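Local coordinates for malonyl coenzyme A-acyl carrier protein transacylase (Helicobacter pylori, PDB 2H1Y), which probably catalyses the transfer of the malonyl group from malonyl-CoA to holo-acyl carrier protein, yielding malonyl-ACP and free CoA, at residues I76-Y81 with L117-A122; M145-V150 with K198-L203; G106-V111 with E254-Q259; Q14-F19 with P97-G102; T72-Y77 with K124-R129. All coordinates share one frame; numbering follows the deposited sequence.

In the fold
Contacts 1, 3, 4 and 5 belong to the larger alpha/beta part of the acyl transferase fold. Contact 2 lies in the smaller antiparallel sheet, its centre about 31 Å from that of contact 1. Contacts 1 and 5 follow one helix pair, 69-90 with 119-137, and share I76 and Y77, centres about 8 Å apart. Contact 4 is in the central sheet; its F19 packs on A110 of contact 3. Contacts 3 and 5 meet where Q259 OE1 lies 2.8 Å from R129 NH2, a probable hydrogen bond. The turn between contacts 4 and 3 carries S104, in the GHSLG sequence that holds the nucleophile in relatives. Q259 and R129 bond it, so both contacts border the probable active site.

Contact 1 (I76-Y81 with L117-A122); sequences IYLVSY and LDFEKA
With CG trans to the backbone N in both side chains (chi1 -171° in Y81, -173° in F119), the rings of Y81 and F119 are turned toward each other. Y77 has the same first torsion, one turn earlier on its helix. F119 enters between the two tyrosines. Its CD1 stands over the centre of one face of Y81, with Y81 CD1 3.7 Å from F119 CD1. The two planes are inclined at 34°, so the pair is neither a flat stack nor a T-shape. On its other flank F119 CD1 touches Y77 CE2 at 3.7 Å. L78 CD2 reaches the edge of the F119 ring and lies 3.9 Å from CZ. This is buried helix-helix packing: helix 69-90 meets the first turn of helix 119-137, just after D118 at the N-cap position. A122, further along that turn, sets its CB over one face of Y77, 3.3 Å from Y77 CZ. Y77 OH does not rely on this turn for its bond. It pairs with S112 OG on helix 105-116, which also bonds L117 O. Helix 38-51 also packs here, with L43 on Y81, F44 on L78 and R46 on F119.

Contact 2 (M145-V150 with K198-L203); sequences MVVLGV and KRVVFL
M145 crosses obliquely over one face of the F202 ring, and its CG and SD press on V200. Its CB is over that face, 4.1 Å from both CD1 and CE1 of F202. CG follows above the ring centre, 4.3 Å from the F202 centroid and 6° off the normal, a CH-pi contact. The same CG touches V200 CG1 at 3.5 Å. SD continues past the ring obliquely, 3.7 Å from F202 CZ, which makes a Met-aromatic pair. SD also lies 3.4 Å from V200 CG1. The chain is straight through chi2 and bends at chi3 (77°), which turns CE off the ring. F202 has a second partner in K182, a cation-pi contact.

The backbones under these side chains are neighbouring antiparallel strands, 142-148 and 199-202. They are the first and last strands of a beta-alpha-beta-beta-alpha-beta unit with a 2-3-1-4 strand order, the ferredoxin-like small subdomain of this transacylase family. M145 and F202 form a non-hydrogen-bonded pair. V146 and V201 form the next, hydrogen-bonded pair: V146 N to V201 O is 2.6 Å and V201 N to V146 O is 3.0 Å. Towards the other end the L148 N to R199 O bond is weak. K198 N then binds L148 O at 2.9 Å, where the strands part. M145 and V200 face helix 189-195 and touch its E189. V146, L148, R199 and V201 occupy the reverse face, where R199 and V201 are exposed to solvent.

Contact 3 (G106-V111 with E254-Q259); sequences GEVSAV and ELLSLQ
E107 and Q259 slide past each other in opposite directions, with the carboxylate and amide planes 79° apart. Q259 NE2 donates to E107 OE2 over 3.2 Å. It comes from above the carboxylate plane, 61° out of it. The other oxygen, E107 OE1, accepts from a water at 2.9 Å, and that water also donates to L255 O at 2.9 Å, tying the two helices a second time. The buried carboxylate also bonds Y246 OH and N240 N, while the amide bonds S104 O through NE2 and R129 NH2 through OE1. Q259 O also bonds H210 ND1, consistent with the serine-histidine active site of FabD relatives.

L256 packs beside this polar pair. Its CD2 lies against the aliphatic part of E107, 3.8 Å from CG. V108 crosses L256 at about a right angle, with CG2 4.0 Å from CD2. V111 instead meets L256 tip to tip, CG2 to CD1.

The two helical segments run nearly antiparallel, at 169°, with axes 10.9 Å apart, so side chains carry the contact. Y246 of strand 245-246 packs on V111 and L256, and F19 of strand 15-19 packs against S109 and A110.

Contact 4 (Q14-F19 with P97-G102); sequences QYALLF and PVFALG
L17 and P97 make the apolar centre, with L17 CD1 3.5 Å from P97 CB. A100 continues the same face, its CB 4.0 Å from L17 CB, and the edge of the F19 ring borders that methyl. On the reverse face L18 CD2 rests on L101 CB at 3.8 Å. Next to it A16 CB sits over the F99 ring, 3.6 Å from the centroid, as a CH-pi contact. F99 can cover A16 because its CG stands between the backbone N and the carbonyl carbon (chi1 70°).

These are two central parallel strands of the alpha/beta core, joined by a long, mostly helical beta-alpha-beta crossover. Helix 105-116 covers F19 and A100, while Y266 of helix 266-271 packs on L18 and L101.

The backbones are laced by bonds that alternate in direction. F19 N binds L101 O at 2.7 Å, L101 N binds L17 O at 2.9 Å, and L17 N binds F99 O at 3.1 Å. The L101 bond is almost straight, 172° at the hydrogen. Beyond F99 the pairing ends with V98 N on Y15 O at 2.8 Å. At this rim Y15 OH accepts from K96 N, and exposed Q14 binds D278 through its backbone N.

Contact 5 (T72-Y77 with K124-R129); sequences TQPAIY and KLTHQR
Q73 lays its amide across the chain of R129, which it meets at about a right angle. Its OE1 rests against the arginine stem, 3.3 Å from CG and 3.1 Å from CD. The tip of R129 then closes on the same oxygen: NH1 donates to Q73 OE1 over 2.8 Å. The bond is straight at the hydrogen (168°) but strongly bent at the carbonyl, with NH1 54° out of its plane. OE1 is in the guanidinium plane, and the two flat groups are turned 57° against each other. The chain of R129 is extended from CG to NE. Q22 OE1 holds the other end of the amide at NE2.

One residue on, P74 packs against T126. T126 OG1 lies 3.3 Å from both CA and CB of P74, and it bonds back to A122 O in its own helix. The proline ring also touches H127, CG to CB at 4.1 Å. Helix 69-90 is kinked at P74, whose N makes no bond to the preceding turn.

R129 NH2 bonds S104 OG and Q259 OE1. The arrangement is consistent with the active site of FabD relatives, where an arginine next to the nucleophilic serine binds the malonyl carboxylate.

Contact 1 (I76-Y81 with L117-A122)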
# COMPACT_ATOMS: atom_id res chain seq x y z
N ILE A 76 -6.85 4.69 -3.45
CA ILE A 76 -6.65 3.61 -2.50
C ILE A 76 -6.69 4.21 -1.10
O ILE A 76 -7.43 3.73 -0.23
CB ILE A 76 -5.35 2.83 -2.79
CG1 ILE A 76 -5.42 2.19 -4.18
CG2 ILE A 76 -5.10 1.76 -1.74
CD1 ILE A 76 -4.12 1.63 -4.69
N TYR A 77 -5.95 5.30 -0.87
CA TYR A 77 -6.03 5.93 0.45
C TYR A 77 -7.48 6.21 0.84
O TYR A 77 -7.89 5.98 1.98
CB TYR A 77 -5.19 7.20 0.56
CG TYR A 77 -5.47 8.01 1.84
CD1 TYR A 77 -5.05 7.56 3.10
CD2 TYR A 77 -6.17 9.22 1.78
CE1 TYR A 77 -5.32 8.29 4.26
CE2 TYR A 77 -6.45 9.96 2.91
CZ TYR A 77 -6.03 9.50 4.15
OH TYR A 77 -6.30 10.28 5.26
N LEU A 78 -8.26 6.71 -0.12
CA LEU A 78 -9.63 7.12 0.15
C LEU A 78 -10.47 6.00 0.72
O LEU A 78 -11.09 6.14 1.78
CB LEU A 78 -10.25 7.62 -1.13
CG LEU A 78 -11.21 8.80 -1.11
CD1 LEU A 78 -11.95 8.77 -2.44
CD2 LEU A 78 -12.18 8.78 0.11
N VAL A 79 -10.51 4.87 0.03
CA VAL A 79 -11.29 3.74 0.50
C VAL A 79 -10.73 3.20 1.84
O VAL A 79 -11.50 2.93 2.79
CB VAL A 79 -11.44 2.68 -0.60
CG1 VAL A 79 -12.23 1.47 -0.11
CG2 VAL A 79 -12.06 3.32 -1.88
N SER A 80 -9.41 3.06 1.96
CA SER A 80 -8.82 2.69 3.26
C SER A 80 -9.30 3.59 4.40
O SER A 80 -9.71 3.10 5.45
CB SER A 80 -7.30 2.71 3.19
OG SER A 80 -6.82 1.65 2.40
N TYR A 81 -9.28 4.91 4.15
CA TYR A 81 -9.70 5.91 5.15
C TYR A 81 -11.14 5.66 5.56
O TYR A 81 -11.43 5.61 6.74
CB TYR A 81 -9.55 7.34 4.61
CG TYR A 81 -9.77 8.40 5.67
CD1 TYR A 81 -11.04 8.95 5.88
CD2 TYR A 81 -8.70 8.86 6.47
CE1 TYR A 81 -11.26 9.90 6.84
CE2 TYR A 81 -8.91 9.83 7.45
CZ TYR A 81 -10.19 10.34 7.63
OH TYR A 81 -10.45 11.31 8.59
N LEU A 117 -1.67 12.46 10.13
CA LEU A 117 -1.96 13.01 8.81
C LEU A 117 -3.46 13.15 8.60
O LEU A 117 -4.17 12.15 8.54
CB LEU A 117 -1.34 12.09 7.78
CG LEU A 117 -0.53 12.61 6.61
CD1 LEU A 117 0.30 13.82 6.98
CD2 LEU A 117 0.35 11.47 6.09
N ASP A 118 -3.93 14.40 8.53
CA ASP A 118 -5.35 14.70 8.31
C ASP A 118 -5.80 14.22 6.95
O ASP A 118 -4.99 14.09 6.00
CB ASP A 118 -5.63 16.21 8.40
CG ASP A 118 -5.26 16.80 9.74
OD1 ASP A 118 -5.36 16.08 10.77
OD2 ASP A 118 -4.85 17.99 9.78
N PHE A 119 -7.11 13.99 6.85
CA PHE A 119 -7.71 13.56 5.60
C PHE A 119 -7.21 14.30 4.36
O PHE A 119 -6.57 13.69 3.50
CB PHE A 119 -9.24 13.57 5.69
CG PHE A 119 -9.91 12.97 4.50
CD1 PHE A 119 -9.52 11.72 4.03
CD2 PHE A 119 -10.90 13.67 3.83
CE1 PHE A 119 -10.11 11.17 2.92
CE2 PHE A 119 -11.51 13.14 2.71
CZ PHE A 119 -11.12 11.87 2.25
N GLU A 120 -7.48 15.60 4.25
CA GLU A 120 -7.15 16.29 2.98
C GLU A 120 -5.66 16.44 2.77
O GLU A 120 -5.21 16.42 1.63
CB GLU A 120 -7.94 17.60 2.71
CG GLU A 120 -8.49 18.33 3.90
CD GLU A 120 -9.74 17.67 4.46
OE1 GLU A 120 -9.66 17.18 5.61
OE2 GLU A 120 -10.78 17.64 3.76
N LYS A 121 -4.89 16.53 3.85
CA LYS A 121 -3.44 16.53 3.73
C LYS A 121 -2.88 15.21 3.20
O LYS A 121 -1.90 15.20 2.44
CB LYS A 121 -2.78 16.89 5.06
CG LYS A 121 -2.71 18.39 5.32
CD LYS A 121 -1.61 18.70 6.35
CE LYS A 121 -1.64 20.16 6.78
NZ LYS A 121 -2.73 20.35 7.76
N ALA A 122 -3.49 14.10 3.58
CA ALA A 122 -3.01 12.79 3.12
C ALA A 122 -3.31 12.56 1.64
O ALA A 122 -2.47 12.04 0.90
CB ALA A 122 -3.56 11.68 3.97

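Contact 2 (M145-V150 with K198-L203)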
# COMPACT_ATOMS: atom_id res chain seq x y z
N MET A 145 7.90 -5.73 -12.76
CA MET A 145 7.66 -7.06 -13.30
C MET A 145 7.52 -8.12 -12.22
O MET A 145 8.48 -8.42 -11.50
CB MET A 145 8.79 -7.42 -14.28
CG MET A 145 8.76 -8.83 -14.83
SD MET A 145 10.10 -9.18 -16.01
CE MET A 145 11.50 -9.39 -14.91
N VAL A 146 6.33 -8.70 -12.11
CA VAL A 146 6.10 -9.78 -11.13
C VAL A 146 6.78 -11.08 -11.59
O VAL A 146 6.54 -11.55 -12.69
CB VAL A 146 4.58 -10.03 -10.85
CG1 VAL A 146 4.40 -10.98 -9.71
CG2 VAL A 146 3.87 -8.78 -10.50
N VAL A 147 7.62 -11.65 -10.74
CA VAL A 147 8.17 -12.98 -10.96
C VAL A 147 7.58 -13.95 -9.93
O VAL A 147 7.37 -13.60 -8.80
CB VAL A 147 9.72 -13.01 -10.87
CG1 VAL A 147 10.27 -14.32 -11.42
CG2 VAL A 147 10.35 -11.84 -11.63
N LEU A 148 7.31 -15.19 -10.34
CA LEU A 148 6.71 -16.17 -9.45
C LEU A 148 7.52 -17.45 -9.40
O LEU A 148 7.78 -18.07 -10.42
CB LEU A 148 5.30 -16.50 -9.92
CG LEU A 148 4.21 -16.49 -8.85
CD1 LEU A 148 3.33 -15.22 -9.03
CD2 LEU A 148 3.37 -17.76 -8.98
N GLY A 149 7.93 -17.84 -8.20
CA GLY A 149 8.59 -19.12 -8.01
C GLY A 149 10.11 -19.16 -7.99
O GLY A 149 10.69 -20.24 -7.84
N VAL A 150 10.76 -18.02 -8.17
CA VAL A 150 12.21 -17.94 -7.97
C VAL A 150 12.52 -17.39 -6.59
O VAL A 150 11.86 -16.46 -6.10
CB VAL A 150 12.92 -17.10 -9.03
CG1 VAL A 150 14.44 -17.19 -8.85
CG2 VAL A 150 12.51 -17.54 -10.42
N LYS A 198 7.74 -19.74 -12.79
CA LYS A 198 6.48 -20.31 -13.30
C LYS A 198 5.60 -19.26 -13.99
O LYS A 198 4.67 -19.63 -14.70
CB LYS A 198 5.71 -21.03 -12.18
CG LYS A 198 6.61 -21.75 -11.17
CD LYS A 198 5.99 -23.02 -10.59
CE LYS A 198 5.90 -22.96 -9.05
NZ LYS A 198 7.16 -22.55 -8.35
N ARG A 199 5.88 -17.98 -13.79
CA ARG A 199 5.06 -16.89 -14.36
C ARG A 199 5.80 -15.57 -14.30
O ARG A 199 6.41 -15.24 -13.27
CB ARG A 199 3.74 -16.77 -13.58
CG ARG A 199 2.66 -15.91 -14.25
CD ARG A 199 1.23 -16.29 -13.78
NE ARG A 199 0.87 -15.69 -12.48
CZ ARG A 199 -0.31 -15.86 -11.86
NH1 ARG A 199 -1.25 -16.63 -12.40
NH2 ARG A 199 -0.55 -15.27 -10.69
N VAL A 200 5.76 -14.80 -15.39
CA VAL A 200 6.37 -13.46 -15.40
C VAL A 200 5.45 -12.39 -16.02
O VAL A 200 5.36 -12.25 -17.24
CB VAL A 200 7.78 -13.45 -16.06
CG1 VAL A 200 8.39 -12.09 -15.96
CG2 VAL A 200 8.70 -14.44 -15.41
N VAL A 201 4.77 -11.64 -15.15
CA VAL A 201 3.80 -10.61 -15.56
C VAL A 201 4.39 -9.22 -15.37
O VAL A 201 4.92 -8.90 -14.30
CB VAL A 201 2.50 -10.69 -14.70
CG1 VAL A 201 1.53 -9.55 -15.04
CG2 VAL A 201 1.83 -12.05 -14.84
N PHE A 202 4.30 -8.39 -16.40
CA PHE A 202 4.60 -6.96 -16.27
C PHE A 202 3.44 -6.19 -15.68
O PHE A 202 2.32 -6.28 -16.16
CB PHE A 202 4.94 -6.37 -17.64
CG PHE A 202 6.34 -6.63 -18.07
CD1 PHE A 202 7.35 -5.72 -17.76
CD2 PHE A 202 6.65 -7.79 -18.77
CE1 PHE A 202 8.65 -5.97 -18.15
CE2 PHE A 202 7.95 -8.05 -19.16
CZ PHE A 202 8.96 -7.14 -18.85
N LEU A 203 3.70 -5.40 -14.64
CA LEU A 203 2.68 -4.52 -14.10
C LEU A 203 2.40 -3.38 -15.08
O LEU A 203 3.18 -3.13 -15.99
CB LEU A 203 3.07 -4.00 -12.71
CG LEU A 203 2.43 -4.69 -11.49
CD1 LEU A 203 2.37 -6.20 -11.59
CD2 LEU A 203 3.09 -4.28 -10.19

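Contact 3 (G106-V111 with E254-Q259)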
# COMPACT_ATOMS: atom_id res chain seq x y z
N GLY A 106 0.40 1.86 1.00
CA GLY A 106 -0.38 1.56 2.18
C GLY A 106 0.26 2.09 3.44
O GLY A 106 -0.42 2.34 4.44
N GLU A 107 1.59 2.24 3.42
CA GLU A 107 2.27 2.68 4.64
C GLU A 107 1.84 4.09 5.04
O GLU A 107 1.51 4.34 6.20
CB GLU A 107 3.78 2.57 4.51
CG GLU A 107 4.45 2.49 5.86
CD GLU A 107 5.89 2.10 5.78
OE1 GLU A 107 6.69 2.64 6.57
OE2 GLU A 107 6.23 1.26 4.91
N VAL A 108 1.82 5.00 4.05
CA VAL A 108 1.28 6.35 4.22
C VAL A 108 -0.12 6.29 4.82
O VAL A 108 -0.38 6.91 5.87
CB VAL A 108 1.24 7.12 2.90
CG1 VAL A 108 0.71 8.54 3.14
CG2 VAL A 108 2.61 7.16 2.24
N SER A 109 -1.02 5.53 4.19
CA SER A 109 -2.35 5.29 4.76
C SER A 109 -2.27 4.99 6.23
O SER A 109 -2.98 5.62 7.01
CB SER A 109 -3.06 4.12 4.09
OG SER A 109 -3.46 4.46 2.79
N ALA A 110 -1.43 4.02 6.60
CA ALA A 110 -1.31 3.55 7.98
C ALA A 110 -0.85 4.69 8.92
O ALA A 110 -1.51 4.96 9.94
CB ALA A 110 -0.39 2.38 8.05
N VAL A 111 0.24 5.37 8.55
CA VAL A 111 0.68 6.61 9.23
C VAL A 111 -0.46 7.63 9.42
O VAL A 111 -0.66 8.14 10.52
CB VAL A 111 1.86 7.27 8.46
CG1 VAL A 111 2.12 8.70 8.96
CG2 VAL A 111 3.12 6.41 8.58
N GLU A 254 11.64 10.13 8.00
CA GLU A 254 12.77 9.34 7.58
C GLU A 254 12.34 8.05 6.86
O GLU A 254 12.86 7.71 5.79
CB GLU A 254 13.64 9.01 8.79
CG GLU A 254 14.83 8.12 8.47
CD GLU A 254 15.56 7.60 9.71
OE1 GLU A 254 15.48 8.22 10.79
OE2 GLU A 254 16.23 6.55 9.58
N LEU A 255 11.39 7.32 7.45
CA LEU A 255 11.04 6.00 6.94
C LEU A 255 10.14 5.98 5.68
O LEU A 255 10.34 5.13 4.79
CB LEU A 255 10.55 5.09 8.06
CG LEU A 255 11.72 4.75 9.00
CD1 LEU A 255 11.27 4.21 10.32
CD2 LEU A 255 12.74 3.79 8.34
N LEU A 256 9.19 6.91 5.59
CA LEU A 256 8.39 7.07 4.38
C LEU A 256 9.22 7.62 3.22
O LEU A 256 8.82 7.49 2.07
CB LEU A 256 7.15 7.95 4.61
CG LEU A 256 6.00 7.38 5.45
CD1 LEU A 256 4.88 8.38 5.63
CD2 LEU A 256 5.43 6.06 4.86
N SER A 257 10.38 8.23 3.53
CA SER A 257 11.31 8.73 2.50
C SER A 257 12.05 7.55 1.92
O SER A 257 12.04 7.31 0.72
CB SER A 257 12.40 9.64 3.08
OG SER A 257 11.93 10.89 3.55
N LEU A 258 12.70 6.84 2.82
CA LEU A 258 13.60 5.77 2.50
C LEU A 258 12.88 4.61 1.78
O LEU A 258 13.45 3.95 0.90
CB LEU A 258 14.26 5.31 3.80
CG LEU A 258 15.63 4.65 3.78
CD1 LEU A 258 15.55 3.17 4.20
CD2 LEU A 258 16.38 4.87 2.44
N GLN A 259 11.63 4.39 2.17
CA GLN A 259 10.77 3.39 1.56
C GLN A 259 10.89 3.40 0.04
O GLN A 259 11.15 2.36 -0.57
CB GLN A 259 9.32 3.64 1.99
CG GLN A 259 8.39 2.47 1.73
CD GLN A 259 7.04 2.93 1.26
OE1 GLN A 259 6.94 3.70 0.29
NE2 GLN A 259 6.00 2.49 1.94
O HOH W 1 9.42 2.52 5.50

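Contact 4 (Q14-F19 with P97-G102)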
# COMPACT_ATOMS: atom_id res chain seq x y z
N GLN A 14 -6.86 -10.17 19.53
CA GLN A 14 -6.20 -8.90 19.25
C GLN A 14 -5.81 -8.79 17.82
O GLN A 14 -5.54 -9.80 17.17
CB GLN A 14 -4.94 -8.78 20.06
CG GLN A 14 -5.17 -8.48 21.49
CD GLN A 14 -3.88 -8.24 22.18
OE1 GLN A 14 -2.89 -8.91 21.89
NE2 GLN A 14 -3.86 -7.27 23.07
N TYR A 15 -5.75 -7.57 17.32
CA TYR A 15 -5.71 -7.39 15.87
C TYR A 15 -4.68 -6.40 15.35
O TYR A 15 -4.27 -5.45 16.04
CB TYR A 15 -7.11 -7.05 15.36
CG TYR A 15 -7.74 -5.86 16.04
CD1 TYR A 15 -7.61 -4.58 15.50
CD2 TYR A 15 -8.46 -6.02 17.22
CE1 TYR A 15 -8.19 -3.47 16.12
CE2 TYR A 15 -9.05 -4.90 17.86
CZ TYR A 15 -8.91 -3.63 17.30
OH TYR A 15 -9.49 -2.52 17.92
N ALA A 16 -4.26 -6.65 14.11
CA ALA A 16 -3.47 -5.70 13.32
C ALA A 16 -4.24 -5.20 12.08
O ALA A 16 -5.18 -5.85 11.60
CB ALA A 16 -2.14 -6.32 12.92
N LEU A 17 -3.84 -4.03 11.59
CA LEU A 17 -4.47 -3.42 10.43
C LEU A 17 -3.54 -3.56 9.23
O LEU A 17 -2.32 -3.42 9.36
CB LEU A 17 -4.75 -1.93 10.70
CG LEU A 17 -6.02 -1.46 11.42
CD1 LEU A 17 -6.53 -2.41 12.48
CD2 LEU A 17 -5.79 -0.10 12.04
N LEU A 18 -4.12 -3.85 8.06
CA LEU A 18 -3.33 -3.94 6.85
C LEU A 18 -3.85 -2.95 5.82
O LEU A 18 -5.06 -2.89 5.57
CB LEU A 18 -3.37 -5.36 6.29
CG LEU A 18 -2.90 -6.52 7.16
CD1 LEU A 18 -3.26 -7.84 6.50
CD2 LEU A 18 -1.41 -6.45 7.35
N PHE A 19 -2.93 -2.19 5.23
CA PHE A 19 -3.25 -1.17 4.25
C PHE A 19 -2.63 -1.49 2.87
O PHE A 19 -1.39 -1.49 2.69
CB PHE A 19 -2.81 0.22 4.77
CG PHE A 19 -3.62 0.72 5.91
CD1 PHE A 19 -3.26 0.43 7.22
CD2 PHE A 19 -4.80 1.46 5.69
CE1 PHE A 19 -4.04 0.87 8.29
CE2 PHE A 19 -5.58 1.92 6.74
CZ PHE A 19 -5.20 1.62 8.06
N PRO A 97 -5.61 -1.21 17.40
CA PRO A 97 -4.86 -2.35 16.90
C PRO A 97 -3.51 -2.41 17.58
O PRO A 97 -3.03 -1.37 18.03
CB PRO A 97 -4.64 -1.98 15.43
CG PRO A 97 -4.53 -0.51 15.45
CD PRO A 97 -5.50 -0.04 16.51
N VAL A 98 -2.90 -3.59 17.65
CA VAL A 98 -1.54 -3.65 18.22
C VAL A 98 -0.51 -2.99 17.29
O VAL A 98 0.36 -2.26 17.76
CB VAL A 98 -1.12 -5.06 18.86
CG1 VAL A 98 -2.22 -6.11 18.74
CG2 VAL A 98 0.24 -5.54 18.36
N PHE A 99 -0.64 -3.18 15.98
CA PHE A 99 0.17 -2.43 15.01
C PHE A 99 -0.57 -2.33 13.67
O PHE A 99 -1.62 -2.95 13.48
CB PHE A 99 1.53 -3.09 14.81
CG PHE A 99 1.46 -4.40 14.07
CD1 PHE A 99 1.38 -5.61 14.77
CD2 PHE A 99 1.45 -4.44 12.67
CE1 PHE A 99 1.31 -6.83 14.10
CE2 PHE A 99 1.37 -5.66 11.99
CZ PHE A 99 1.30 -6.86 12.71
N ALA A 100 0.00 -1.55 12.74
CA ALA A 100 -0.51 -1.43 11.37
C ALA A 100 0.61 -1.59 10.32
O ALA A 100 1.69 -1.04 10.48
CB ALA A 100 -1.23 -0.10 11.19
N LEU A 101 0.32 -2.35 9.26
CA LEU A 101 1.25 -2.65 8.18
C LEU A 101 0.60 -2.25 6.85
O LEU A 101 -0.59 -2.56 6.61
CB LEU A 101 1.53 -4.16 8.13
CG LEU A 101 2.86 -4.82 7.68
CD1 LEU A 101 2.64 -6.27 7.28
CD2 LEU A 101 3.64 -4.11 6.58
N GLY A 102 1.36 -1.61 5.98
CA GLY A 102 0.88 -1.27 4.66
C GLY A 102 1.78 -1.86 3.61
O GLY A 102 2.82 -2.44 3.92

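Contact 5 (T72-Y77 with K124-R129)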
# COMPACT_ATOMS: atom_id res chain seq x y z
N THR A 72 -4.40 6.89 -8.59
CA THR A 72 -4.49 5.60 -7.93
C THR A 72 -4.15 5.69 -6.44
O THR A 72 -4.95 5.28 -5.57
CB THR A 72 -3.56 4.63 -8.57
OG1 THR A 72 -3.86 4.60 -9.96
CG2 THR A 72 -3.79 3.26 -8.01
N GLN A 73 -2.96 6.25 -6.15
CA GLN A 73 -2.48 6.35 -4.78
C GLN A 73 -3.51 7.02 -3.83
O GLN A 73 -3.86 6.44 -2.80
CB GLN A 73 -1.07 6.95 -4.75
CG GLN A 73 -0.05 6.07 -5.53
CD GLN A 73 1.43 6.36 -5.19
OE1 GLN A 73 1.75 7.01 -4.20
NE2 GLN A 73 2.32 5.83 -6.01
N PRO A 74 -4.05 8.21 -4.19
CA PRO A 74 -5.09 8.77 -3.33
C PRO A 74 -6.45 8.07 -3.37
O PRO A 74 -7.23 8.22 -2.42
CB PRO A 74 -5.22 10.21 -3.82
CG PRO A 74 -4.79 10.17 -5.22
CD PRO A 74 -3.72 9.11 -5.31
N ALA A 75 -6.75 7.31 -4.41
CA ALA A 75 -8.02 6.58 -4.44
C ALA A 75 -7.97 5.43 -3.44
O ALA A 75 -8.92 5.21 -2.66
CB ALA A 75 -8.29 6.04 -5.83
N ILE A 76 -6.85 4.69 -3.45
CA ILE A 76 -6.65 3.61 -2.50
C ILE A 76 -6.69 4.21 -1.10
O ILE A 76 -7.43 3.73 -0.23
CB ILE A 76 -5.35 2.83 -2.79
CG1 ILE A 76 -5.42 2.19 -4.18
CG2 ILE A 76 -5.10 1.76 -1.74
CD1 ILE A 76 -4.12 1.63 -4.69
N TYR A 77 -5.95 5.30 -0.87
CA TYR A 77 -6.03 5.93 0.45
C TYR A 77 -7.48 6.21 0.84
O TYR A 77 -7.89 5.98 1.98
CB TYR A 77 -5.19 7.20 0.56
CG TYR A 77 -5.47 8.01 1.84
CD1 TYR A 77 -5.05 7.56 3.10
CD2 TYR A 77 -6.17 9.22 1.78
CE1 TYR A 77 -5.32 8.29 4.26
CE2 TYR A 77 -6.45 9.96 2.91
CZ TYR A 77 -6.03 9.50 4.15
OH TYR A 77 -6.30 10.28 5.26
N LYS A 124 -3.54 14.89 -0.54
CA LYS A 124 -2.64 15.78 -1.26
C LYS A 124 -1.23 15.21 -1.30
O LYS A 124 -0.57 15.22 -2.35
CB LYS A 124 -2.66 17.20 -0.68
CG LYS A 124 -3.75 18.10 -1.26
CD LYS A 124 -3.75 19.49 -0.59
CE LYS A 124 -4.27 20.60 -1.55
NZ LYS A 124 -4.31 21.97 -0.89
N LEU A 125 -0.78 14.68 -0.17
CA LEU A 125 0.51 14.00 -0.15
C LEU A 125 0.53 12.78 -1.09
O LEU A 125 1.48 12.62 -1.87
CB LEU A 125 0.91 13.61 1.27
CG LEU A 125 2.25 12.87 1.40
CD1 LEU A 125 3.42 13.83 1.32
CD2 LEU A 125 2.31 12.10 2.69
N THR A 126 -0.51 11.93 -1.02
CA THR A 126 -0.55 10.72 -1.85
C THR A 126 -0.60 11.05 -3.35
O THR A 126 0.14 10.46 -4.14
CB THR A 126 -1.70 9.73 -1.46
OG1 THR A 126 -2.95 10.43 -1.42
CG2 THR A 126 -1.43 9.09 -0.09
N HIS A 127 -1.44 12.01 -3.74
CA HIS A 127 -1.49 12.48 -5.12
C HIS A 127 -0.09 12.92 -5.57
O HIS A 127 0.34 12.64 -6.69
CB HIS A 127 -2.49 13.62 -5.25
CG HIS A 127 -2.45 14.32 -6.57
ND1 HIS A 127 -1.57 15.35 -6.84
CD2 HIS A 127 -3.19 14.17 -7.69
CE1 HIS A 127 -1.76 15.79 -8.07
NE2 HIS A 127 -2.74 15.09 -8.62
N GLN A 128 0.63 13.58 -4.67
CA GLN A 128 1.96 14.08 -4.97
C GLN A 128 2.96 12.93 -5.13
O GLN A 128 3.75 12.92 -6.09
CB GLN A 128 2.37 15.10 -3.90
CG GLN A 128 3.29 16.28 -4.33
CD GLN A 128 2.96 16.95 -5.67
OE1 GLN A 128 3.86 17.16 -6.48
NE2 GLN A 128 1.70 17.30 -5.90
N ARG A 129 2.91 11.96 -4.23
CA ARG A 129 3.78 10.79 -4.28
C ARG A 129 3.65 10.09 -5.62
O ARG A 129 4.65 9.68 -6.21
CB ARG A 129 3.42 9.82 -3.15
CG ARG A 129 4.37 8.62 -2.94
CD ARG A 129 3.75 7.71 -1.87
NE ARG A 129 4.50 6.50 -1.54
CZ ARG A 129 4.34 5.31 -2.13
NH1 ARG A 129 3.46 5.14 -3.12
NH2 ARG A 129 5.07 4.28 -1.71